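Local coordinates for protein Aac(6')-ib (Escherichia coli, PDB 2BUE) that probably transfers the acetyl group of acetyl-CoA to the 6'-amino group of aminoglycoside antibiotics such as kanamycin B, thereby conferring resistance to them, at residues R29-H34 with V78-A83; A37-W42 with I90-S95; E41-S46 with D118-N123. The protein carries 2 engineered substitutions. One frame throughout, in Å; residues are numbered along the deposited sequence. Where two conformers were deposited one is given.

Interaction 1 of 3, residues R29-H34 with V78-A83; sequences RLMTEH and VTPYIA
Thr79 meets Leu30 through methyl groups: Thr79 CG2 lies 3.7 Å from Leu30 CD2. The side chain of Leu30 starts away from residues 78-83, but its CD2 end comes back near Thr79.

Pro80 comes next. Pro80 O accepts a hydrogen bond from Met31 N at 2.9 Å. A water that donates to both Pro80 O and Met31 O gives this acceptor a second partner. The Pro80 ring also carries the Met31 side chain, which crosses it at about a right angle. Met31 CG is anti to its backbone N (chi1 -166°), and a bend at chi3 brings Met31 CE to 3.8 Å from Pro80 CB.

At Tyr81 the strands are close, with 4.4 Å between Tyr81 CA and Leu30 CA. This is an antiparallel non-hydrogen-bonded pair. Arg29 O lies at the edge of the Tyr81 ring and takes a CA-H...O contact from Tyr81. The Tyr81 hydroxyl bonds to Ser95 in the next strand.

Ile82 pairs with Arg29 by two backbone bonds, from Ile82 N to Arg29 O at 2.8 Å and from Arg29 N to Ile82 O at 3.0 Å. Their side chains run side by side. The extended Arg29 chain lays one guanidinium face on Ile82, with Arg29 CZ 3.7 Å from Ile82 CB. The Arg29 charge is paired with Asp35 in a salt bridge. Ile82 CG1 and CD1 also touch Met31 CG.

The first strand of the GNAT fold is thus hydrogen-bonded antiparallel to the second, at one edge of the central sheet.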
loop_
_atom_site.group_PDB
_atom_site.type_symbol
_atom_site.label_atom_id
_atom_site.label_comp_id
_atom_site.label_asym_id
_atom_site.label_seq_id
_atom_site.Cartn_x
_atom_site.Cartn_y
_atom_site.Cartn_z
ATOM N N ARG A 29 11.478 4.565 3.220
ATOM C CA ARG A 29 12.661 4.419 2.391
ATOM C C ARG A 29 12.384 3.359 1.356
ATOM O O ARG A 29 11.534 2.492 1.581
ATOM C CB ARG A 29 13.865 3.996 3.252
ATOM C CG ARG A 29 13.734 2.626 3.928
ATOM C CD ARG A 29 15.045 2.256 4.641
ATOM N NE ARG A 29 14.983 0.983 5.358
ATOM C CZ ARG A 29 15.085 -0.217 4.782
ATOM N NH1 ARG A 29 15.226 -0.338 3.447
ATOM N NH2 ARG A 29 15.039 -1.296 5.559
ATOM N N LEU A 30 13.099 3.402 0.233
ATOM C CA LEU A 30 13.000 2.315 -0.748
ATOM C C LEU A 30 13.410 1.011 -0.092
ATOM O O LEU A 30 14.371 0.967 0.686
ATOM C CB LEU A 30 13.878 2.541 -1.988
ATOM C CG LEU A 30 13.499 3.614 -2.998
ATOM C CD1 LEU A 30 14.606 3.710 -4.070
ATOM C CD2 LEU A 30 12.121 3.349 -3.676
ATOM N N MET A 31 12.676 -0.052 -0.400
ATOM C CA MET A 31 13.116 -1.390 -0.026
ATOM C C MET A 31 14.249 -1.826 -0.960
ATOM O O MET A 31 14.257 -1.475 -2.143
ATOM C CB MET A 31 11.939 -2.363 -0.168
ATOM C CG MET A 31 12.209 -3.698 0.529
ATOM S SD MET A 31 10.885 -4.888 0.376
ATOM C CE MET A 31 11.068 -5.459 -1.289
ATOM N N THR A 32 15.186 -2.587 -0.415
ATOM C CA THR A 32 16.277 -3.162 -1.197
ATOM C C THR A 32 16.238 -4.682 -1.119
ATOM O O THR A 32 15.541 -5.259 -0.262
ATOM C CB THR A 32 17.656 -2.666 -0.684
ATOM O OG1 THR A 32 17.991 -3.356 0.523
ATOM C CG2 THR A 32 17.651 -1.128 -0.421
ATOM N N GLU A 33 17.021 -5.333 -1.984
ATOM C CA GLU A 33 17.199 -6.797 -1.892
ATOM C C GLU A 33 17.622 -7.292 -0.491
ATOM O O GLU A 33 17.318 -8.429 -0.116
ATOM C CB GLU A 33 18.186 -7.316 -2.955
ATOM C CG GLU A 33 19.594 -6.803 -2.760
ATOM C CD GLU A 33 20.554 -7.248 -3.852
ATOM O OE1 GLU A 33 20.314 -8.309 -4.482
ATOM O OE2 GLU A 33 21.550 -6.520 -4.071
ATOM N N HIS A 34 18.314 -6.449 0.279
ATOM C CA HIS A 34 18.725 -6.787 1.652
ATOM C C HIS A 34 17.590 -6.898 2.662
ATOM O O HIS A 34 17.788 -7.418 3.758
ATOM C CB HIS A 34 19.781 -5.799 2.144
ATOM C CG HIS A 34 20.925 -5.676 1.197
ATOM N ND1 HIS A 34 21.849 -6.685 1.027
ATOM C CD2 HIS A 34 21.249 -4.710 0.308
ATOM C CE1 HIS A 34 22.721 -6.325 0.099
ATOM N NE2 HIS A 34 22.377 -5.133 -0.355
ATOM N N VAL A 78 5.527 -1.456 -9.899
ATOM C CA VAL A 78 5.381 -1.447 -8.457
ATOM C C VAL A 78 6.684 -1.020 -7.801
ATOM O O VAL A 78 7.785 -1.528 -8.138
ATOM C CB VAL A 78 4.943 -2.862 -7.915
ATOM C CG1 VAL A 78 4.925 -2.888 -6.372
ATOM C CG2 VAL A 78 3.567 -3.275 -8.487
ATOM N N THR A 79 6.555 -0.100 -6.853
ATOM C CA THR A 79 7.695 0.386 -6.070
ATOM C C THR A 79 7.527 0.022 -4.601
ATOM O O THR A 79 6.541 0.435 -3.969
ATOM C CB THR A 79 7.835 1.926 -6.203
ATOM O OG1 THR A 79 7.977 2.276 -7.585
ATOM C CG2 THR A 79 9.021 2.450 -5.399
ATOM N N PRO A 80 8.475 -0.766 -4.055
ATOM C CA PRO A 80 8.414 -1.193 -2.650
ATOM C C PRO A 80 9.126 -0.261 -1.685
ATOM O O PRO A 80 10.232 0.248 -1.991
ATOM C CB PRO A 80 9.112 -2.566 -2.672
ATOM C CG PRO A 80 10.207 -2.405 -3.739
ATOM C CD PRO A 80 9.631 -1.375 -4.762
ATOM N N TYR A 81 8.509 -0.064 -0.515
ATOM C CA TYR A 81 9.069 0.758 0.562
ATOM C C TYR A 81 9.114 -0.004 1.888
ATOM O O TYR A 81 8.286 -0.897 2.123
ATOM C CB TYR A 81 8.207 2.009 0.811
ATOM C CG TYR A 81 7.853 2.768 -0.430
ATOM C CD1 TYR A 81 8.741 3.690 -0.987
ATOM C CD2 TYR A 81 6.629 2.551 -1.059
ATOM C CE1 TYR A 81 8.408 4.382 -2.168
ATOM C CE2 TYR A 81 6.265 3.230 -2.232
ATOM C CZ TYR A 81 7.174 4.135 -2.786
ATOM O OH TYR A 81 6.811 4.822 -3.920
ATOM N N ILE A 82 10.056 0.384 2.745
ATOM C CA ILE A 82 10.046 -0.012 4.141
ATOM C C ILE A 82 9.674 1.216 4.970
ATOM O O ILE A 82 10.260 2.296 4.796
ATOM C CB ILE A 82 11.401 -0.627 4.615
ATOM C CG1 ILE A 82 11.723 -1.885 3.791
ATOM C CG2 ILE A 82 11.320 -0.913 6.143
ATOM C CD1 ILE A 82 10.729 -3.054 3.965
ATOM N N ALA A 83 8.678 1.039 5.834
ATOM C CA ALA A 83 8.263 2.070 6.781
ATOM C C ALA A 83 9.155 2.015 8.007
ATOM O O ALA A 83 9.379 0.927 8.583
ATOM C CB ALA A 83 6.811 1.872 7.173
HETATM O O HOH W 1 12.445 -0.035 -4.155
#

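Interaction 2 of 3, residues A37-W42 with I90-S95; sequences AMLYEW and IGYAQS. With RIO (ribostamycin), chain C.
Trp42 of helix 36-43 lies over strand 88-97, a helix-on-sheet contact in the GNAT acetyltransferase fold. The axes of segments 37-42 and 90-95 are nearly perpendicular, at 99°, and approach to 9.8 Å.

The Trp42 side chain can be followed outward. CB points toward the strand. With CG anti to the carbonyl carbon (chi1 -68°), the indole is carried to the strand with its six-membered ring foremost. Trp42 CE3 passes 4.2 Å from Tyr92 CB. Trp42 CZ3 comes 3.3 Å from Gly91 O. Trp42 CH2 lies near the Gly91 backbone, 3.6 Å from Gly91 N. The backbone atoms meet the ring obliquely. Met38 CG, one helical turn earlier, covers one indole face toward its rim.

Gly91 belongs to a classic beta bulge: it and Ile90 both face Ala83 of the adjoining strand. Trp42 thus packs on the bulge and on the start of Tyr92.

Leu39 makes the second contact, with Tyr92. Leu39 CD1 lies 3.8 Å from both CG and CD1 of Tyr92, while its CD2 branch reaches toward CE1. The two side chains cross obliquely.

Beyond this apolar contact, the Tyr92 ring leads toward the ribostamycin pocket. Tyr92 OH donates to Gln94 OE1 at 2.8 Å, in the carbonyl plane and on a lone pair. That bond, with those of Gln94 NE2 to ribostamycin O3 (3.2 Å) and Asp118 OD2, sets the amide's rotation.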
loop_
_atom_site.group_PDB
_atom_site.type_symbol
_atom_site.label_atom_id
_atom_site.label_comp_id
_atom_site.label_asym_id
_atom_site.label_seq_id
_atom_site.Cartn_x
_atom_site.Cartn_y
_atom_site.Cartn_z
ATOM N N ALA A 37 14.720 -11.016 3.232
ATOM C CA ALA A 37 14.608 -12.018 4.323
ATOM C C ALA A 37 13.638 -11.558 5.409
ATOM O O ALA A 37 12.772 -12.347 5.879
ATOM C CB ALA A 37 15.995 -12.311 4.932
ATOM N N MET A 38 13.779 -10.281 5.785
ATOM C CA MET A 38 12.888 -9.638 6.760
ATOM C C MET A 38 11.438 -9.619 6.267
ATOM O O MET A 38 10.513 -9.987 7.003
ATOM C CB MET A 38 13.377 -8.220 7.063
ATOM C CG MET A 38 12.468 -7.454 8.023
ATOM S SD MET A 38 13.091 -5.786 8.319
ATOM C CE MET A 38 12.840 -4.980 6.747
ATOM N N LEU A 39 11.232 -9.221 5.018
ATOM C CA LEU A 39 9.878 -9.228 4.434
ATOM C C LEU A 39 9.256 -10.646 4.446
ATOM O O LEU A 39 8.078 -10.819 4.788
ATOM C CB LEU A 39 9.911 -8.617 3.027
ATOM C CG LEU A 39 8.553 -8.546 2.334
ATOM C CD1 LEU A 39 7.611 -7.612 3.129
ATOM C CD2 LEU A 39 8.769 -8.098 0.876
ATOM N N TYR A 40 10.064 -11.650 4.115
ATOM C CA TYR A 40 9.627 -13.052 4.182
ATOM C C TYR A 40 9.121 -13.399 5.591
ATOM O O TYR A 40 8.015 -13.939 5.759
ATOM C CB TYR A 40 10.779 -13.970 3.737
ATOM C CG TYR A 40 10.629 -15.401 4.206
ATOM C CD1 TYR A 40 9.628 -16.237 3.689
ATOM C CD2 TYR A 40 11.474 -15.907 5.191
ATOM C CE1 TYR A 40 9.500 -17.560 4.150
ATOM C CE2 TYR A 40 11.365 -17.225 5.639
ATOM C CZ TYR A 40 10.385 -18.041 5.118
ATOM O OH TYR A 40 10.256 -19.333 5.559
ATOM N N GLU A 41 9.918 -13.070 6.608
ATOM C CA GLU A 41 9.489 -13.279 7.983
ATOM C C GLU A 41 8.125 -12.598 8.236
ATOM O O GLU A 41 7.186 -13.246 8.723
ATOM C CB GLU A 41 10.545 -12.812 8.984
ATOM C CG GLU A 41 10.051 -12.998 10.401
ATOM C CD GLU A 41 11.076 -12.661 11.475
ATOM O OE1 GLU A 41 12.209 -12.250 11.147
ATOM O OE2 GLU A 41 10.698 -12.824 12.664
ATOM N N TRP A 42 8.031 -11.308 7.887
ATOM C CA TRP A 42 6.778 -10.547 8.050
ATOM C C TRP A 42 5.571 -11.190 7.370
ATOM O O TRP A 42 4.489 -11.292 7.976
ATOM C CB TRP A 42 6.949 -9.123 7.513
ATOM C CG TRP A 42 7.885 -8.270 8.312
ATOM C CD1 TRP A 42 8.490 -8.576 9.506
ATOM C CD2 TRP A 42 8.291 -6.944 7.973
ATOM N NE1 TRP A 42 9.265 -7.506 9.929
ATOM C CE2 TRP A 42 9.154 -6.492 9.002
ATOM C CE3 TRP A 42 8.006 -6.091 6.888
ATOM C CZ2 TRP A 42 9.736 -5.205 8.988
ATOM C CZ3 TRP A 42 8.583 -4.808 6.867
ATOM C CH2 TRP A 42 9.431 -4.377 7.925
ATOM N N ILE A 90 9.213 -0.945 10.567
ATOM C CA ILE A 90 7.941 -1.331 11.171
ATOM C C ILE A 90 6.848 -1.775 10.184
ATOM O O ILE A 90 5.747 -2.158 10.582
ATOM C CB ILE A 90 7.387 -0.213 12.110
ATOM C CG1 ILE A 90 7.136 1.086 11.325
ATOM C CG2 ILE A 90 8.344 0.005 13.268
ATOM C CD1 ILE A 90 5.893 1.870 11.713
ATOM N N GLY A 91 7.147 -1.746 8.897
ATOM C CA GLY A 91 6.150 -2.210 7.946
ATOM C C GLY A 91 6.645 -2.166 6.522
ATOM O O GLY A 91 7.772 -1.705 6.247
ATOM N N TYR A 92 5.784 -2.643 5.634
ATOM C CA TYR A 92 6.073 -2.698 4.213
ATOM C C TYR A 92 4.975 -1.916 3.502
ATOM O O TYR A 92 3.813 -2.009 3.881
ATOM C CB TYR A 92 6.065 -4.153 3.714
ATOM C CG TYR A 92 6.061 -4.267 2.204
ATOM C CD1 TYR A 92 7.260 -4.253 1.479
ATOM C CD2 TYR A 92 4.851 -4.397 1.491
ATOM C CE1 TYR A 92 7.250 -4.355 0.071
ATOM C CE2 TYR A 92 4.827 -4.486 0.072
ATOM C CZ TYR A 92 6.050 -4.463 -0.616
ATOM O OH TYR A 92 6.074 -4.566 -1.986
ATOM N N ALA A 93 5.334 -1.170 2.465
ATOM C CA ALA A 93 4.320 -0.543 1.627
ATOM C C ALA A 93 4.757 -0.619 0.172
ATOM O O ALA A 93 5.937 -0.885 -0.131
ATOM C CB ALA A 93 4.069 0.919 2.062
ATOM N N GLN A 94 3.806 -0.415 -0.721
ATOM C CA GLN A 94 4.143 -0.343 -2.143
ATOM C C GLN A 94 3.208 0.640 -2.806
ATOM O O GLN A 94 2.059 0.816 -2.352
ATOM C CB GLN A 94 4.064 -1.718 -2.811
ATOM C CG GLN A 94 2.691 -2.393 -2.655
ATOM C CD GLN A 94 2.626 -3.757 -3.320
ATOM O OE1 GLN A 94 3.600 -4.531 -3.311
ATOM N NE2 GLN A 94 1.456 -4.083 -3.856
ATOM N N SER A 95 3.720 1.322 -3.832
ATOM C CA SER A 95 2.879 2.127 -4.700
ATOM C C SER A 95 2.973 1.567 -6.124
ATOM O O SER A 95 3.987 0.957 -6.503
ATOM C CB SER A 95 3.292 3.604 -4.683
ATOM O OG SER A 95 4.630 3.774 -5.131
HETATM O O1 RIO C . 2.148 -7.708 -3.335
HETATM C C1 RIO C . 3.101 -7.589 -4.402
HETATM C C2 RIO C . 2.590 -8.401 -5.599
HETATM O O2 RIO C . 1.150 -8.455 -5.634
HETATM C C3 RIO C . 0.649 -7.382 -6.449
HETATM O O3 RIO C . 0.053 -6.356 -5.629
HETATM C C4 RIO C . -1.341 -6.025 -6.009
HETATM C C5 RIO C . -1.395 -4.947 -7.129
HETATM O O4 RIO C . -0.783 -5.431 -8.312
HETATM C C6 RIO C . -2.816 -4.450 -7.451
HETATM N N1 RIO C . -2.722 -3.303 -8.400
HETATM C C7 RIO C . -3.527 -3.980 -6.152
HETATM C C8 RIO C . -3.547 -5.118 -5.110
HETATM N N2 RIO C . -4.307 -4.653 -3.916
HETATM C C9 RIO C . -2.088 -5.549 -4.729
HETATM O O5 RIO C . -2.251 -6.709 -3.862
HETATM C C10 RIO C . -1.345 -6.731 -2.757
HETATM O O6 RIO C . -1.850 -5.990 -1.674
HETATM C C11 RIO C . -3.032 -6.553 -1.000
HETATM C C12 RIO C . -3.284 -5.660 0.238
HETATM N N3 RIO C . -3.931 -4.399 -0.160
HETATM C C13 RIO C . -2.785 -8.033 -0.574
HETATM O O7 RIO C . -4.036 -8.565 -0.077
HETATM C C14 RIO C . -2.289 -8.859 -1.785
HETATM O O8 RIO C . -2.069 -10.260 -1.452
HETATM C C15 RIO C . -1.038 -8.217 -2.406
HETATM N N4 RIO C . -0.576 -8.936 -3.593
HETATM C C16 RIO C . 1.858 -6.889 -7.286
HETATM O O9 RIO C . 1.530 -7.116 -8.647
HETATM C C17 RIO C . 2.990 -7.880 -6.961
HETATM O O10 RIO C . 2.893 -8.985 -7.903
#

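Interaction 3 of 3, residues E41-S46 with D118-N123; sequences EWLNRS and DQLLAN. With RIO (ribostamycin), chain C.
The loop just after strand 114-121 meets Trp42 of helix 36-43 beside the acetyl-CoA cleft, where Ala122 CB sits under the Trp42 indole. Ala122 CB makes a CH-pi contact over the ring face, 3.4 Å from the centroid of the five-membered ring of Trp42. Ala122 CB lies 3.3 Å from Trp42 CE2, so the packing is tight.

Arg45 covers part of this tryptophan as well, with Trp42 CD1 over one face of its guanidinium toward the rim. The Arg45 chain is extended from CG to NE, which carries the charged end past Ala122. Arg45 NH1 donates to Ala122 O at 2.8 Å. The acceptor lies in the guanidinium plane, but the donor stands 63° out of the carbonyl plane. A weak bond runs from Arg45 NH1 to Asn123 OD1 at 3.1 Å. The Asn123 amide nitrogen bonds to Gln126. On the other terminal nitrogen, Arg45 NH2 makes a salt bridge with Glu41 OE2 at 3.1 Å, met from above the carboxylate plane. The guanidinium is held by Glu41 of the helix and by the loop after the strand.

In the GNAT fold this strand carries the backbone that pairs with the cofactor. Here Gln119 O and Leu121 N bond to coenzyme A. Leu120, between them, has its CB toward residues 41-46 and also lines the pocket. Leu120 CD2 is 3.8 Å from Leu43 CD2, and the two side chains cross at about a right angle.

At the start of the segment Asp118 binds ribostamycin. Asp118 OD1 accepts from the ligand amines N3 and N2, each at 2.8 Å.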
loop_
_atom_site.group_PDB
_atom_site.type_symbol
_atom_site.label_atom_id
_atom_site.label_comp_id
_atom_site.label_asym_id
_atom_site.label_seq_id
_atom_site.Cartn_x
_atom_site.Cartn_y
_atom_site.Cartn_z
ATOM N N GLU A 41 9.918 -13.070 6.608
ATOM C CA GLU A 41 9.489 -13.279 7.983
ATOM C C GLU A 41 8.125 -12.598 8.236
ATOM O O GLU A 41 7.186 -13.246 8.723
ATOM C CB GLU A 41 10.545 -12.812 8.984
ATOM C CG GLU A 41 10.051 -12.998 10.401
ATOM C CD GLU A 41 11.076 -12.661 11.475
ATOM O OE1 GLU A 41 12.209 -12.250 11.147
ATOM O OE2 GLU A 41 10.698 -12.824 12.664
ATOM N N TRP A 42 8.031 -11.308 7.887
ATOM C CA TRP A 42 6.778 -10.547 8.050
ATOM C C TRP A 42 5.571 -11.190 7.370
ATOM O O TRP A 42 4.489 -11.292 7.976
ATOM C CB TRP A 42 6.949 -9.123 7.513
ATOM C CG TRP A 42 7.885 -8.270 8.312
ATOM C CD1 TRP A 42 8.490 -8.576 9.506
ATOM C CD2 TRP A 42 8.291 -6.944 7.973
ATOM N NE1 TRP A 42 9.265 -7.506 9.929
ATOM C CE2 TRP A 42 9.154 -6.492 9.002
ATOM C CE3 TRP A 42 8.006 -6.091 6.888
ATOM C CZ2 TRP A 42 9.736 -5.205 8.988
ATOM C CZ3 TRP A 42 8.583 -4.808 6.867
ATOM C CH2 TRP A 42 9.431 -4.377 7.925
ATOM N N LEU A 43 5.738 -11.600 6.113
ATOM C CA LEU A 43 4.632 -12.124 5.318
ATOM C C LEU A 43 4.089 -13.463 5.841
ATOM O O LEU A 43 3.036 -13.930 5.410
ATOM C CB LEU A 43 5.002 -12.216 3.823
ATOM C CG LEU A 43 5.211 -10.859 3.135
ATOM C CD1 LEU A 43 5.714 -11.125 1.731
ATOM C CD2 LEU A 43 3.892 -10.050 3.099
ATOM N N ASN A 44 4.828 -14.062 6.768
ATOM C CA ASN A 44 4.394 -15.291 7.423
ATOM C C ASN A 44 3.911 -15.113 8.866
ATOM O O ASN A 44 3.656 -16.110 9.583
ATOM C CB ASN A 44 5.512 -16.340 7.314
ATOM C CG ASN A 44 5.594 -16.933 5.911
ATOM O OD1 ASN A 44 4.811 -17.822 5.554
ATOM N ND2 ASN A 44 6.536 -16.447 5.113
ATOM N N ARG A 45 3.792 -13.869 9.303
ATOM C CA ARG A 45 3.183 -13.594 10.607
ATOM C C ARG A 45 1.666 -13.685 10.485
ATOM O O ARG A 45 1.091 -13.211 9.500
ATOM C CB ARG A 45 3.643 -12.257 11.160
ATOM C CG ARG A 45 5.154 -12.232 11.406
ATOM C CD ARG A 45 5.603 -10.946 12.027
ATOM N NE ARG A 45 7.012 -11.060 12.411
ATOM C CZ ARG A 45 7.773 -10.040 12.776
ATOM N NH1 ARG A 45 7.278 -8.803 12.820
ATOM N NH2 ARG A 45 9.037 -10.259 13.097
ATOM N N SER A 46 1.015 -14.314 11.465
ATOM C CA SER A 46 -0.420 -14.594 11.359
ATOM C C SER A 46 -1.288 -13.353 11.091
ATOM O O SER A 46 -2.237 -13.426 10.306
ATOM C CB SER A 46 -0.917 -15.349 12.594
ATOM O OG SER A 46 -0.695 -14.596 13.770
ATOM N N ASP A 118 -0.598 -0.200 -1.244
ATOM C CA ASP A 118 -0.913 -1.345 -0.352
ATOM C C ASP A 118 0.114 -1.274 0.758
ATOM O O ASP A 118 1.234 -0.803 0.542
ATOM C CB ASP A 118 -0.750 -2.674 -1.086
ATOM C CG ASP A 118 -1.592 -2.764 -2.346
ATOM O OD1 ASP A 118 -2.816 -2.957 -2.233
ATOM O OD2 ASP A 118 -1.006 -2.645 -3.434
ATOM N N GLN A 119 -0.248 -1.705 1.961
ATOM C CA GLN A 119 0.717 -1.651 3.053
ATOM C C GLN A 119 0.334 -2.561 4.211
ATOM O O GLN A 119 -0.802 -3.051 4.301
ATOM C CB GLN A 119 0.937 -0.203 3.551
ATOM C CG GLN A 119 -0.139 0.349 4.441
ATOM C CD GLN A 119 -1.440 0.540 3.746
ATOM O OE1 GLN A 119 -1.499 1.063 2.623
ATOM N NE2 GLN A 119 -2.524 0.152 4.425
ATOM N N LEU A 120 1.331 -2.823 5.040
ATOM C CA LEU A 120 1.150 -3.676 6.213
ATOM C C LEU A 120 2.091 -3.199 7.323
ATOM O O LEU A 120 3.185 -2.684 7.058
ATOM C CB LEU A 120 1.420 -5.147 5.861
ATOM C CG LEU A 120 2.854 -5.495 5.412
ATOM C CD1 LEU A 120 3.727 -5.884 6.617
ATOM C CD2 LEU A 120 2.852 -6.605 4.361
ATOM N N LEU A 121 1.642 -3.390 8.561
ATOM C CA LEU A 121 2.479 -3.182 9.739
ATOM C C LEU A 121 3.052 -4.526 10.203
ATOM O O LEU A 121 2.326 -5.512 10.382
ATOM C CB LEU A 121 1.654 -2.558 10.880
ATOM C CG LEU A 121 1.210 -1.101 10.688
ATOM C CD1 LEU A 121 0.396 -0.636 11.927
ATOM C CD2 LEU A 121 2.437 -0.211 10.426
ATOM N N ALA A 122 4.354 -4.535 10.432
ATOM C CA ALA A 122 5.100 -5.751 10.742
ATOM C C ALA A 122 4.726 -6.426 12.075
ATOM O O ALA A 122 4.767 -7.653 12.168
ATOM C CB ALA A 122 6.598 -5.433 10.738
ATOM N N ASN A 123 4.381 -5.622 13.085
ATOM C CA ASN A 123 4.304 -6.097 14.479
ATOM C C ASN A 123 2.881 -6.114 15.028
ATOM O O ASN A 123 2.223 -5.075 15.097
ATOM C CB ASN A 123 5.204 -5.235 15.369
ATOM C CG ASN A 123 6.681 -5.333 14.982
ATOM O OD1 ASN A 123 7.220 -6.429 14.814
ATOM N ND2 ASN A 123 7.324 -4.199 14.805
HETATM O O1 RIO C . 2.148 -7.708 -3.335
HETATM C C1 RIO C . 3.101 -7.589 -4.402
HETATM C C2 RIO C . 2.590 -8.401 -5.599
HETATM O O2 RIO C . 1.150 -8.455 -5.634
HETATM C C3 RIO C . 0.649 -7.382 -6.449
HETATM O O3 RIO C . 0.053 -6.356 -5.629
HETATM C C4 RIO C . -1.341 -6.025 -6.009
HETATM C C5 RIO C . -1.395 -4.947 -7.129
HETATM O O4 RIO C . -0.783 -5.431 -8.312
HETATM C C6 RIO C . -2.816 -4.450 -7.451
HETATM N N1 RIO C . -2.722 -3.303 -8.400
HETATM C C7 RIO C . -3.527 -3.980 -6.152
HETATM C C8 RIO C . -3.547 -5.118 -5.110
HETATM N N2 RIO C . -4.307 -4.653 -3.916
HETATM C C9 RIO C . -2.088 -5.549 -4.729
HETATM O O5 RIO C . -2.251 -6.709 -3.862
HETATM C C10 RIO C . -1.345 -6.731 -2.757
HETATM O O6 RIO C . -1.850 -5.990 -1.674
HETATM C C11 RIO C . -3.032 -6.553 -1.000
HETATM C C12 RIO C . -3.284 -5.660 0.238
HETATM N N3 RIO C . -3.931 -4.399 -0.160
HETATM C C13 RIO C . -2.785 -8.033 -0.574
HETATM O O7 RIO C . -4.036 -8.565 -0.077
HETATM C C14 RIO C . -2.289 -8.859 -1.785
HETATM O O8 RIO C . -2.069 -10.260 -1.452
HETATM C C15 RIO C . -1.038 -8.217 -2.406
HETATM N N4 RIO C . -0.576 -8.936 -3.593
HETATM C C16 RIO C . 1.858 -6.889 -7.286
HETATM O O9 RIO C . 1.530 -7.116 -8.647
HETATM C C17 RIO C . 2.990 -7.880 -6.961
HETATM O O10 RIO C . 2.893 -8.985 -7.903
#

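From the N terminus, strand 26-30 leads through residues 31-35 into helix 36-43. Interaction 1 closes the loop from 29-34 to strand 78-85. Interaction 2 starts within that loop, at 37-42, and ends past it on strand 88-97, so the two cross. Interaction 3 starts from the same helix, shares Glu41 and Trp42 with interaction 2, crosses interaction 1 too, and reaches strand 114-121. The three far ends lie on successive neighbouring strands. Interactions 2 and 3 pack helix 36-43 and the residues after it against strands 88-97 and 114-121 and the loop beyond, while interaction 1 adds the edge strand 26-30. Interactions 2 and 3 both reach ribostamycin.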